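Local coordinates for enoyl-CoA hydratase/isomerase family protein (Ruegeria pomeroyi, PDB 3L3S), which probably works as a hydro-lyase of fatty acid metabolism, built on the crotonase fold and assembled as a dimer of trimers, at residues Phe63-Asp68 / Ile114-Gly119; Thr107-Glu112 / Gln121-Cys126; Ala129-Ala134 / Gly183-Ile188; Phe137-Val142 / Glu166-Gly171. All coordinates share one frame; numbering follows the deposited sequence.

Overall arrangement
Contact 1 holds what is probably the oxyanion hole of this crotonase-superfamily protein, and the other three contacts extend from it through the core to the subunit interfaces. Contact 2 shares helix 118-124 with contact 1, their centres about 11 Å apart, and Phe63 CD1 packs on Val111 CG2 at 3.7 Å. Contact 3, centred about 10 Å from contact 2, adds the next strands of the larger sheet. Contact 4 lies about 12 Å from contact 1, centre to centre, and uses the neighbouring strand of the smaller sheet; its Phe137 reaches contacts 2 and 3. Between subunits, Glu166 of contact 4 hydrogen-bonds Tyr130 of contact 3 in the next copy.

Contact 1 (Phe63-Asp68 / Ile114-Gly119); sequences FCAGHD and IATAAG
Ala118 sets its methyl over one face of the His67 imidazole, 3.5 Å above the ring plane and offset toward the rim near CE1, a CH-pi contact. The Phe63 ring is met differently: Gly119 O lies at its edge, in plane, 3.6 Å from CE2, while the methyl of Ala115 approaches CD2 obliquely at 4.1 Å. Phe63 CG sits anti to the amide nitrogen (chi1 173°), beside the carbonyl carbon, which turns the ring edge to the first turn of the helix.

Between the two rings the backbones pair briefly as parallel strands, Cys64 beside Ala115. Phe63 N donates to Ile114 O at 2.8 Å, and Thr116 N reaches Cys64 O at 3.1 Å. Cys64 O also receives the CA-H of Gly119, with CA at 3.4 Å; a beta carbon on Gly119 would run into that oxygen, so the close approach depends on glycine. Further along, His67 N and Ala118 N both donate to one water. Two converging amides at these positions are consistent with the oxyanion hole of the crotonase superfamily, which binds a thioester carbonyl.

Strand 114-116 is the middle of a three-stranded parallel sheet, between 62-64 and 137-138. Phe63 rests on Leu122 and Met123 of helix 118-124, while His67 packs against Leu89, Cys93 and, edge-to-face, Phe90 of helix 84-101.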
loop_
_atom_site.group_PDB
_atom_site.type_symbol
_atom_site.label_atom_id
_atom_site.label_comp_id
_atom_site.label_asym_id
_atom_site.label_seq_id
_atom_site.Cartn_x
_atom_site.Cartn_y
_atom_site.Cartn_z
ATOM N N PHE B 63 6.109 -7.978 24.317
ATOM C CA PHE B 63 5.223 -6.815 24.263
ATOM C C PHE B 63 3.837 -7.297 24.683
ATOM O O PHE B 63 3.224 -6.722 25.575
ATOM C CB PHE B 63 5.171 -6.192 22.859
ATOM C CG PHE B 63 4.143 -5.085 22.712
ATOM C CD1 PHE B 63 4.304 -3.856 23.386
ATOM C CD2 PHE B 63 2.998 -5.274 21.914
ATOM C CE1 PHE B 63 3.333 -2.823 23.269
ATOM C CE2 PHE B 63 2.022 -4.261 21.787
ATOM C CZ PHE B 63 2.188 -3.028 22.467
ATOM N N CYS B 64 3.377 -8.356 24.017
ATOM C CA CYS B 64 2.086 -8.984 24.256
ATOM C C CYS B 64 2.029 -10.275 23.441
ATOM O O CYS B 64 2.278 -10.275 22.230
ATOM C CB CYS B 64 0.939 -8.042 23.868
ATOM S SG CYS B 64 -0.693 -8.719 24.088
ATOM N N ALA B 65 1.719 -11.375 24.124
ATOM C CA ALA B 65 1.641 -12.694 23.505
ATOM C C ALA B 65 0.314 -12.948 22.798
ATOM O O ALA B 65 0.204 -13.845 21.956
ATOM C CB ALA B 65 1.915 -13.788 24.548
ATOM N N GLY B 66 -0.656 -12.082 23.073
ATOM C CA GLY B 66 -1.973 -12.223 22.486
ATOM C C GLY B 66 -2.890 -12.774 23.549
ATOM O O GLY B 66 -2.632 -12.581 24.735
ATOM N N HIS B 67 -3.943 -13.474 23.132
ATOM C CA HIS B 67 -4.905 -14.078 24.062
ATOM C C HIS B 67 -4.238 -15.205 24.845
ATOM O O HIS B 67 -3.363 -15.897 24.303
ATOM C CB HIS B 67 -6.103 -14.680 23.307
ATOM C CG HIS B 67 -6.809 -13.725 22.393
ATOM N ND1 HIS B 67 -6.719 -13.810 21.020
ATOM C CD2 HIS B 67 -7.641 -12.689 22.651
ATOM C CE1 HIS B 67 -7.466 -12.868 20.473
ATOM N NE2 HIS B 67 -8.036 -12.174 21.441
ATOM N N ASP B 68 -4.579 -15.355 26.126
ATOM C CA ASP B 68 -4.000 -16.467 26.874
ATOM C C ASP B 68 -4.839 -17.697 26.625
ATOM O O ASP B 68 -6.077 -17.640 26.613
ATOM C CB ASP B 68 -3.813 -16.204 28.383
ATOM C CG ASP B 68 -5.105 -16.020 29.138
ATOM O OD1 ASP B 68 -6.068 -15.471 28.567
ATOM O OD2 ASP B 68 -5.137 -16.419 30.322
ATOM N N ILE B 114 8.888 -9.240 21.851
ATOM C CA ILE B 114 8.051 -9.924 20.873
ATOM C C ILE B 114 6.555 -9.582 20.926
ATOM O O ILE B 114 5.931 -9.545 21.994
ATOM C CB ILE B 114 8.325 -11.476 20.836
ATOM C CG1 ILE B 114 7.522 -12.158 19.707
ATOM C CG2 ILE B 114 8.080 -12.106 22.192
ATOM C CD1 ILE B 114 7.821 -13.647 19.488
ATOM N N ALA B 115 6.029 -9.249 19.752
ATOM C CA ALA B 115 4.616 -8.919 19.570
ATOM C C ALA B 115 4.049 -10.046 18.709
ATOM O O ALA B 115 4.326 -10.140 17.506
ATOM C CB ALA B 115 4.474 -7.566 18.883
ATOM N N THR B 116 3.329 -10.951 19.361
ATOM C CA THR B 116 2.753 -12.111 18.680
ATOM C C THR B 116 1.239 -12.233 18.766
ATOM O O THR B 116 0.633 -11.912 19.789
ATOM C CB THR B 116 3.446 -13.454 19.110
ATOM O OG1 THR B 116 2.550 -14.558 18.937
ATOM C CG2 THR B 116 3.907 -13.416 20.549
ATOM N N ALA B 117 0.660 -12.722 17.664
ATOM C CA ALA B 117 -0.773 -12.961 17.491
ATOM C C ALA B 117 -1.574 -11.690 17.743
ATOM O O ALA B 117 -1.272 -10.662 17.134
ATOM C CB ALA B 117 -1.233 -14.129 18.388
ATOM N N ALA B 118 -2.528 -11.731 18.678
ATOM C CA ALA B 118 -3.346 -10.562 19.022
ATOM C C ALA B 118 -2.506 -9.430 19.629
ATOM O O ALA B 118 -2.961 -8.292 19.727
ATOM C CB ALA B 118 -4.497 -10.957 19.943
ATOM N N GLY B 119 -1.261 -9.766 19.972
ATOM C CA GLY B 119 -0.306 -8.820 20.517
ATOM C C GLY B 119 0.274 -7.958 19.416
ATOM O O GLY B 119 0.637 -6.797 19.649
HETATM O O HOH W 1 -3.845 -14.161 20.253
#

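Contact 2 (Thr107-Glu112 / Gln121-Cys126); sequences TIALVE and QLMAAC
Val111 and Met123, a selenomethionine, cross at about a right angle, with the CG2 methyl of the valine set 3.6 Å from Met123 CG and slightly farther from its selenium. The methionine leaves the helix with CG anti to the backbone nitrogen (chi1 -165°), which sets CG against the strand, where it also meets the methyl of Ala109 at 3.8 Å; the bends at the next two torsions then carry the selenium and CE onward. The same Ala109 methyl has Cys126 SG as a second neighbour, again at 3.8 Å. Cys126 places that sulfur beside its own backbone nitrogen, anti to the carbonyl carbon (chi1 -68°), which directs it at the strand. At the end of the row Thr107 turns OG1 over the backbone of Cys126, 3.3 Å from CA; OG1 accepts a hydrogen bond from Asp127 N, just after the segment.

Thr107, Ala109 and Val111 thus form the strand face that receives the helix, whereas Ile108 and Leu110 point to the other side, onto helix 194-207. In the crotonase fold strands 107-111 and 128-131 are parallel neighbours in the larger sheet, and the chain passes from one to the other by way of short strand 114-116, in the smaller sheet, and helix 118-124.

Cys126 N is hydrogen-bonded to Met123 O at 3.1 Å. Arg162 of the second subunit hydrogen-bonds the carbonyl oxygens of both Met123 and Cys126, and Gln121 NE2 bonds Tyr232 OH of the third.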
loop_
_atom_site.group_PDB
_atom_site.type_symbol
_atom_site.label_atom_id
_atom_site.label_comp_id
_atom_site.label_asym_id
_atom_site.label_seq_id
_atom_site.Cartn_x
_atom_site.Cartn_y
_atom_site.Cartn_z
ATOM N N THR B 107 -2.676 7.294 19.140
ATOM C CA THR B 107 -2.318 6.099 19.901
ATOM C C THR B 107 -0.925 5.622 19.462
ATOM O O THR B 107 -0.648 5.485 18.269
ATOM C CB THR B 107 -3.370 4.988 19.727
ATOM O OG1 THR B 107 -3.453 4.624 18.346
ATOM C CG2 THR B 107 -4.760 5.476 20.203
ATOM N N ILE B 108 -0.028 5.463 20.430
ATOM C CA ILE B 108 1.356 5.049 20.168
ATOM C C ILE B 108 1.733 3.795 20.949
ATOM O O ILE B 108 1.563 3.732 22.163
ATOM C CB ILE B 108 2.377 6.178 20.546
ATOM C CG1 ILE B 108 2.062 7.477 19.793
ATOM C CG2 ILE B 108 3.819 5.742 20.217
ATOM C CD1 ILE B 108 2.591 8.728 20.446
ATOM N N ALA B 109 2.308 2.829 20.242
ATOM C CA ALA B 109 2.761 1.591 20.846
ATOM C C ALA B 109 4.284 1.591 21.042
ATOM O O ALA B 109 5.035 1.939 20.125
ATOM C CB ALA B 109 2.331 0.418 19.998
ATOM N N LEU B 110 4.719 1.264 22.259
ATOM C CA LEU B 110 6.144 1.178 22.622
ATOM C C LEU B 110 6.466 -0.321 22.757
ATOM O O LEU B 110 6.018 -0.984 23.703
ATOM C CB LEU B 110 6.390 1.924 23.941
ATOM C CG LEU B 110 7.766 2.394 24.441
ATOM C CD1 LEU B 110 7.530 3.360 25.590
ATOM C CD2 LEU B 110 8.670 1.266 24.901
ATOM N N VAL B 111 7.233 -0.835 21.795
ATOM C CA VAL B 111 7.611 -2.254 21.720
ATOM C C VAL B 111 9.101 -2.519 21.987
ATOM O O VAL B 111 9.959 -2.046 21.240
ATOM C CB VAL B 111 7.192 -2.834 20.330
ATOM C CG1 VAL B 111 7.571 -4.291 20.170
ATOM C CG2 VAL B 111 5.697 -2.686 20.148
ATOM N N GLU B 112 9.379 -3.318 23.026
ATOM C CA GLU B 112 10.746 -3.692 23.438
ATOM C C GLU B 112 11.063 -5.167 23.166
ATOM O O GLU B 112 12.237 -5.566 23.180
ATOM C CB GLU B 112 10.956 -3.437 24.940
ATOM C CG GLU B 112 10.891 -1.985 25.380
ATOM C CD GLU B 112 10.741 -1.814 26.881
ATOM O OE1 GLU B 112 10.022 -2.609 27.517
ATOM O OE2 GLU B 112 11.327 -0.857 27.430
ATOM N N GLN B 121 -1.543 -7.382 16.726
ATOM C CA GLN B 121 -2.766 -6.675 16.329
ATOM C C GLN B 121 -2.932 -5.366 17.117
ATOM O O GLN B 121 -3.239 -4.332 16.526
ATOM C CB GLN B 121 -3.982 -7.582 16.555
ATOM C CG GLN B 121 -5.352 -6.959 16.322
ATOM C CD GLN B 121 -6.495 -7.949 16.445
ATOM O OE1 GLN B 121 -6.358 -9.035 17.024
ATOM N NE2 GLN B 121 -7.635 -7.580 15.887
ATOM N N LEU B 122 -2.698 -5.432 18.433
ATOM C CA LEU B 122 -2.797 -4.291 19.355
ATOM C C LEU B 122 -1.860 -3.186 18.917
ATOM O O LEU B 122 -2.228 -2.004 18.893
ATOM C CB LEU B 122 -2.424 -4.722 20.782
ATOM C CG LEU B 122 -2.550 -3.704 21.933
ATOM C CD1 LEU B 122 -4.018 -3.429 22.243
ATOM C CD2 LEU B 122 -1.832 -4.229 23.179
HETATM N N MSE B 123 -0.656 -3.610 18.541
HETATM C CA MSE B 123 0.397 -2.731 18.069
HETATM C C MSE B 123 -0.004 -2.177 16.690
HETATM O O MSE B 123 0.059 -0.973 16.464
HETATM C CB MSE B 123 1.703 -3.520 17.969
HETATM C CG MSE B 123 2.927 -2.667 17.826
HETATM SE SE MSE B 123 4.256 -3.469 16.656
HETATM C CE MSE B 123 3.170 -3.315 15.055
ATOM N N ALA B 124 -0.471 -3.064 15.811
ATOM C CA ALA B 124 -0.903 -2.696 14.467
ATOM C C ALA B 124 -2.110 -1.760 14.459
ATOM O O ALA B 124 -2.236 -0.948 13.552
ATOM C CB ALA B 124 -1.184 -3.928 13.642
ATOM N N ALA B 125 -2.944 -1.839 15.502
ATOM C CA ALA B 125 -4.136 -0.991 15.647
ATOM C C ALA B 125 -3.788 0.424 16.115
ATOM O O ALA B 125 -4.600 1.340 15.994
ATOM C CB ALA B 125 -5.146 -1.635 16.593
ATOM N N CYS B 126 -2.581 0.601 16.648
ATOM C CA CYS B 126 -2.127 1.922 17.084
ATOM C C CYS B 126 -1.718 2.748 15.856
ATOM O O CYS B 126 -1.354 2.176 14.828
ATOM C CB CYS B 126 -0.954 1.818 18.063
ATOM S SG CYS B 126 -1.362 1.098 19.687
#

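Contact 3 (Ala129-Ala134 / Gly183-Ile188); sequences AYASPA and GLINRI
Ile185 packs against two alanine methyls, its CG2 3.9 Å from Ala129 CB and its CD1 3.8 Å from Ala131 CB. A chi1 of 50° wedges CG1 between the amide nitrogen and the carbonyl carbon, and from there CD1 runs out to the second alanine. Farther along, Ile188 lays CG2 against the ring of Pro133, 3.7 Å from CG.

On the other face of the strand Tyr130 takes Arg187 CB at its ring edge, 3.8 Å from CD1, while Asn186 CB comes in obliquely near CE1. Tyr130 OH is hydrogen-bonded to Glu166 OE2 of the second subunit. A phenylalanine in place of Tyr130 would probably keep the ring packing but cost that carboxylate one of its partners across the interface. The backbones are joined by a short, nearly straight bond, Asn186 N to Ala129 O at 2.7 Å (175° at the hydrogen), and by a weak one from Ala131 N to Arg187 O.

The short, weakly bonded strand 187-188 is the outermost of the larger sheet within this chain, next to 128-131, which itself pairs with 107-111. Helix 194-207 packs on Tyr130, and helix 176-182 lies against Ile185 and Ile188.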
loop_
_atom_site.group_PDB
_atom_site.type_symbol
_atom_site.label_atom_id
_atom_site.label_comp_id
_atom_site.label_asym_id
_atom_site.label_seq_id
_atom_site.Cartn_x
_atom_site.Cartn_y
_atom_site.Cartn_z
ATOM N N ALA B 129 4.055 3.227 16.030
ATOM C CA ALA B 129 4.726 2.120 16.712
ATOM C C ALA B 129 6.237 2.297 16.629
ATOM O O ALA B 129 6.793 2.501 15.546
ATOM C CB ALA B 129 4.316 0.778 16.107
ATOM N N TYR B 130 6.884 2.285 17.791
ATOM C CA TYR B 130 8.336 2.449 17.888
ATOM C C TYR B 130 8.949 1.251 18.601
ATOM O O TYR B 130 8.510 0.857 19.692
ATOM C CB TYR B 130 8.686 3.763 18.607
ATOM C CG TYR B 130 8.188 4.984 17.869
ATOM C CD1 TYR B 130 8.973 5.597 16.868
ATOM C CD2 TYR B 130 6.878 5.473 18.083
ATOM C CE1 TYR B 130 8.457 6.662 16.079
ATOM C CE2 TYR B 130 6.353 6.529 17.306
ATOM C CZ TYR B 130 7.143 7.114 16.300
ATOM O OH TYR B 130 6.594 8.078 15.482
ATOM N N ALA B 131 9.955 0.674 17.966
ATOM C CA ALA B 131 10.615 -0.496 18.510
ATOM C C ALA B 131 12.111 -0.377 18.750
ATOM O O ALA B 131 12.768 0.549 18.269
ATOM C CB ALA B 131 10.320 -1.702 17.627
ATOM N N SER B 132 12.615 -1.306 19.561
ATOM C CA SER B 132 14.038 -1.427 19.891
ATOM C C SER B 132 14.539 -2.476 18.890
ATOM O O SER B 132 13.713 -3.143 18.264
ATOM C CB SER B 132 14.207 -1.938 21.337
ATOM O OG SER B 132 14.049 -3.349 21.453
ATOM N N PRO B 133 15.875 -2.621 18.700
ATOM C CA PRO B 133 16.355 -3.634 17.745
ATOM C C PRO B 133 16.028 -5.093 18.052
ATOM O O PRO B 133 15.845 -5.881 17.127
ATOM C CB PRO B 133 17.854 -3.388 17.717
ATOM C CG PRO B 133 17.925 -1.930 17.841
ATOM C CD PRO B 133 16.971 -1.676 18.993
ATOM N N ALA B 134 15.875 -5.421 19.335
ATOM C CA ALA B 134 15.556 -6.782 19.785
ATOM C C ALA B 134 14.096 -7.215 19.569
ATOM O O ALA B 134 13.749 -8.381 19.788
ATOM C CB ALA B 134 15.923 -6.935 21.245
ATOM N N GLY B 183 6.813 -1.373 7.119
ATOM C CA GLY B 183 5.869 -0.382 7.599
ATOM C C GLY B 183 5.071 -0.860 8.793
ATOM O O GLY B 183 3.992 -0.344 9.060
ATOM N N LEU B 184 5.599 -1.852 9.503
ATOM C CA LEU B 184 4.947 -2.415 10.687
ATOM C C LEU B 184 5.219 -1.504 11.882
ATOM O O LEU B 184 4.381 -1.379 12.772
ATOM C CB LEU B 184 5.443 -3.845 10.914
ATOM C CG LEU B 184 4.816 -4.858 11.873
ATOM C CD1 LEU B 184 3.288 -4.965 11.688
ATOM C CD2 LEU B 184 5.478 -6.208 11.634
ATOM N N ILE B 185 6.393 -0.868 11.876
ATOM C CA ILE B 185 6.792 0.100 12.900
ATOM C C ILE B 185 7.258 1.372 12.182
ATOM O O ILE B 185 7.538 1.332 10.981
ATOM C CB ILE B 185 7.900 -0.439 13.863
ATOM C CG1 ILE B 185 9.068 -1.040 13.070
ATOM C CG2 ILE B 185 7.287 -1.419 14.866
ATOM C CD1 ILE B 185 10.285 -1.431 13.872
ATOM N N ASN B 186 7.355 2.481 12.918
ATOM C CA ASN B 186 7.761 3.775 12.354
ATOM C C ASN B 186 9.255 4.097 12.360
ATOM O O ASN B 186 9.757 4.715 11.410
ATOM C CB ASN B 186 7.009 4.916 13.041
ATOM C CG ASN B 186 5.519 4.901 12.748
ATOM O OD1 ASN B 186 5.047 5.557 11.814
ATOM N ND2 ASN B 186 4.770 4.152 13.544
ATOM N N ARG B 187 9.957 3.703 13.427
ATOM C CA ARG B 187 11.385 3.973 13.574
ATOM C C ARG B 187 12.007 3.002 14.569
ATOM O O ARG B 187 11.339 2.558 15.501
ATOM C CB ARG B 187 11.585 5.423 14.051
ATOM C CG ARG B 187 12.946 6.038 13.787
ATOM C CD ARG B 187 12.942 7.536 14.113
ATOM N NE ARG B 187 14.282 8.113 13.973
ATOM C CZ ARG B 187 14.650 9.318 14.406
ATOM N NH1 ARG B 187 13.781 10.122 15.014
ATOM N NH2 ARG B 187 15.913 9.703 14.271
ATOM N N ILE B 188 13.267 2.635 14.333
ATOM C CA ILE B 188 14.008 1.745 15.237
ATOM C C ILE B 188 14.946 2.630 16.041
ATOM O O ILE B 188 15.712 3.408 15.476
ATOM C CB ILE B 188 14.886 0.687 14.500
ATOM C CG1 ILE B 188 14.031 -0.282 13.679
ATOM C CG2 ILE B 188 15.680 -0.139 15.520
ATOM C CD1 ILE B 188 14.856 -1.143 12.729
#

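Contact 4 (Phe137-Val142 / Glu166-Gly171); sequences FCLPGV and EMALTG
The last turn of helix 161-170, ended by Gly171, packs on the chain that runs out of strand 137-138 in the smaller parallel sheet. Leu139 and Met167, a selenomethionine, cross there at about a right angle, leucine CD1 lying 4.0 Å from Met167 CB. The methionine bends at chi3 (85°), which brings its CE methyl back over the strand, 3.7 Å from Phe137 O.

Gly171 CA lies 3.2 Å from Leu139 O in a CA-H...O contact, and Cys138 SG lies 3.3 Å from Gly171 O. Positive phi turns the chain off the helix here, and a beta carbon on Gly171 would collide with Val142 CG2. That valine straddles the helix end, CG1 3.5 Å from Ala168 O and CG2 3.5 Å from Leu169 O. An alanine at Val142 is likely to open a gap beneath these two carbonyls and against Gly171.

In the crotonase fold both sides of the contact also reach the trimer interface: Leu169 of the helix packs on Leu213, Val142 on Arg208, both of the third subunit. Inside the turn, Glu166 O takes two donors from opposite faces of its plane, Thr170 N and Thr170 OG1; Thr170 OG1 to Glu166 O, at 2.8 Å, ties the hydroxyl to its helix.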
loop_
_atom_site.group_PDB
_atom_site.type_symbol
_atom_site.label_atom_id
_atom_site.label_comp_id
_atom_site.label_asym_id
_atom_site.label_seq_id
_atom_site.Cartn_x
_atom_site.Cartn_y
_atom_site.Cartn_z
ATOM N N PHE B 137 8.522 -9.954 15.655
ATOM C CA PHE B 137 7.112 -9.897 15.273
ATOM C C PHE B 137 6.647 -11.214 14.683
ATOM O O PHE B 137 7.312 -11.791 13.820
ATOM C CB PHE B 137 6.899 -8.739 14.274
ATOM C CG PHE B 137 7.476 -7.425 14.742
ATOM C CD1 PHE B 137 6.718 -6.560 15.546
ATOM C CD2 PHE B 137 8.814 -7.086 14.460
ATOM C CE1 PHE B 137 7.284 -5.369 16.071
ATOM C CE2 PHE B 137 9.393 -5.907 14.983
ATOM C CZ PHE B 137 8.633 -5.048 15.784
ATOM N N CYS B 138 5.464 -11.657 15.100
ATOM C CA CYS B 138 4.959 -12.936 14.642
ATOM C C CYS B 138 3.449 -13.062 14.589
ATOM O O CYS B 138 2.717 -12.321 15.248
ATOM C CB CYS B 138 5.510 -14.032 15.566
ATOM S SG CYS B 138 5.162 -15.719 15.080
ATOM N N LEU B 139 3.023 -14.015 13.757
ATOM C CA LEU B 139 1.635 -14.439 13.567
ATOM C C LEU B 139 1.799 -15.983 13.519
ATOM O O LEU B 139 1.850 -16.570 12.441
ATOM C CB LEU B 139 1.023 -13.886 12.264
ATOM C CG LEU B 139 0.628 -12.409 12.124
ATOM C CD1 LEU B 139 -0.125 -12.191 10.817
ATOM C CD2 LEU B 139 -0.225 -11.957 13.295
ATOM N N PRO B 140 1.840 -16.654 14.703
ATOM C CA PRO B 140 2.022 -18.107 14.857
ATOM C C PRO B 140 0.878 -19.124 14.766
ATOM O O PRO B 140 1.075 -20.278 15.153
ATOM C CB PRO B 140 2.692 -18.186 16.220
ATOM C CG PRO B 140 1.884 -17.198 17.007
ATOM C CD PRO B 140 1.666 -16.036 16.041
ATOM N N GLY B 141 -0.276 -18.723 14.238
ATOM C CA GLY B 141 -1.429 -19.618 14.139
ATOM C C GLY B 141 -1.311 -20.978 13.474
ATOM O O GLY B 141 -1.795 -21.977 14.017
ATOM N N VAL B 142 -0.659 -21.018 12.314
ATOM C CA VAL B 142 -0.460 -22.249 11.545
ATOM C C VAL B 142 0.293 -23.365 12.285
ATOM O O VAL B 142 0.016 -24.550 12.087
ATOM C CB VAL B 142 0.234 -21.954 10.197
ATOM C CG1 VAL B 142 -0.752 -21.309 9.240
ATOM C CG2 VAL B 142 1.446 -21.050 10.396
ATOM N N GLU B 166 2.888 -13.677 3.877
ATOM C CA GLU B 166 4.004 -14.513 4.288
ATOM C C GLU B 166 4.002 -14.749 5.795
ATOM O O GLU B 166 4.275 -15.861 6.230
ATOM C CB GLU B 166 5.356 -13.967 3.816
ATOM C CG GLU B 166 6.436 -15.076 3.743
ATOM C CD GLU B 166 7.863 -14.559 3.634
ATOM O OE1 GLU B 166 8.240 -13.629 4.384
ATOM O OE2 GLU B 166 8.618 -15.104 2.804
HETATM N N MSE B 167 3.607 -13.736 6.573
HETATM C CA MSE B 167 3.558 -13.848 8.031
HETATM C C MSE B 167 2.512 -14.858 8.466
HETATM O O MSE B 167 2.802 -15.768 9.244
HETATM C CB MSE B 167 3.230 -12.510 8.700
HETATM C CG MSE B 167 4.216 -11.409 8.508
HETATM SE SE MSE B 167 3.839 -9.978 9.768
HETATM C CE MSE B 167 4.822 -10.671 11.298
ATOM N N ALA B 168 1.313 -14.706 7.910
ATOM C CA ALA B 168 0.172 -15.558 8.216
ATOM C C ALA B 168 0.341 -17.010 7.781
ATOM O O ALA B 168 0.010 -17.914 8.540
ATOM C CB ALA B 168 -1.077 -14.964 7.621
ATOM N N LEU B 169 0.898 -17.228 6.588
ATOM C CA LEU B 169 1.112 -18.579 6.064
ATOM C C LEU B 169 2.285 -19.357 6.672
ATOM O O LEU B 169 2.126 -20.540 6.989
ATOM C CB LEU B 169 1.239 -18.577 4.537
ATOM C CG LEU B 169 0.050 -18.204 3.642
ATOM C CD1 LEU B 169 0.444 -18.458 2.196
ATOM C CD2 LEU B 169 -1.197 -18.984 3.988
ATOM N N THR B 170 3.439 -18.704 6.855
ATOM C CA THR B 170 4.618 -19.378 7.415
ATOM C C THR B 170 4.721 -19.384 8.940
ATOM O O THR B 170 5.378 -20.254 9.499
ATOM C CB THR B 170 5.944 -18.837 6.846
ATOM O OG1 THR B 170 6.180 -17.515 7.334
ATOM C CG2 THR B 170 5.916 -18.821 5.339
ATOM N N GLY B 171 4.127 -18.382 9.595
ATOM C CA GLY B 171 4.162 -18.276 11.052
ATOM C C GLY B 171 5.517 -17.960 11.675
ATOM O O GLY B 171 5.709 -18.118 12.889
#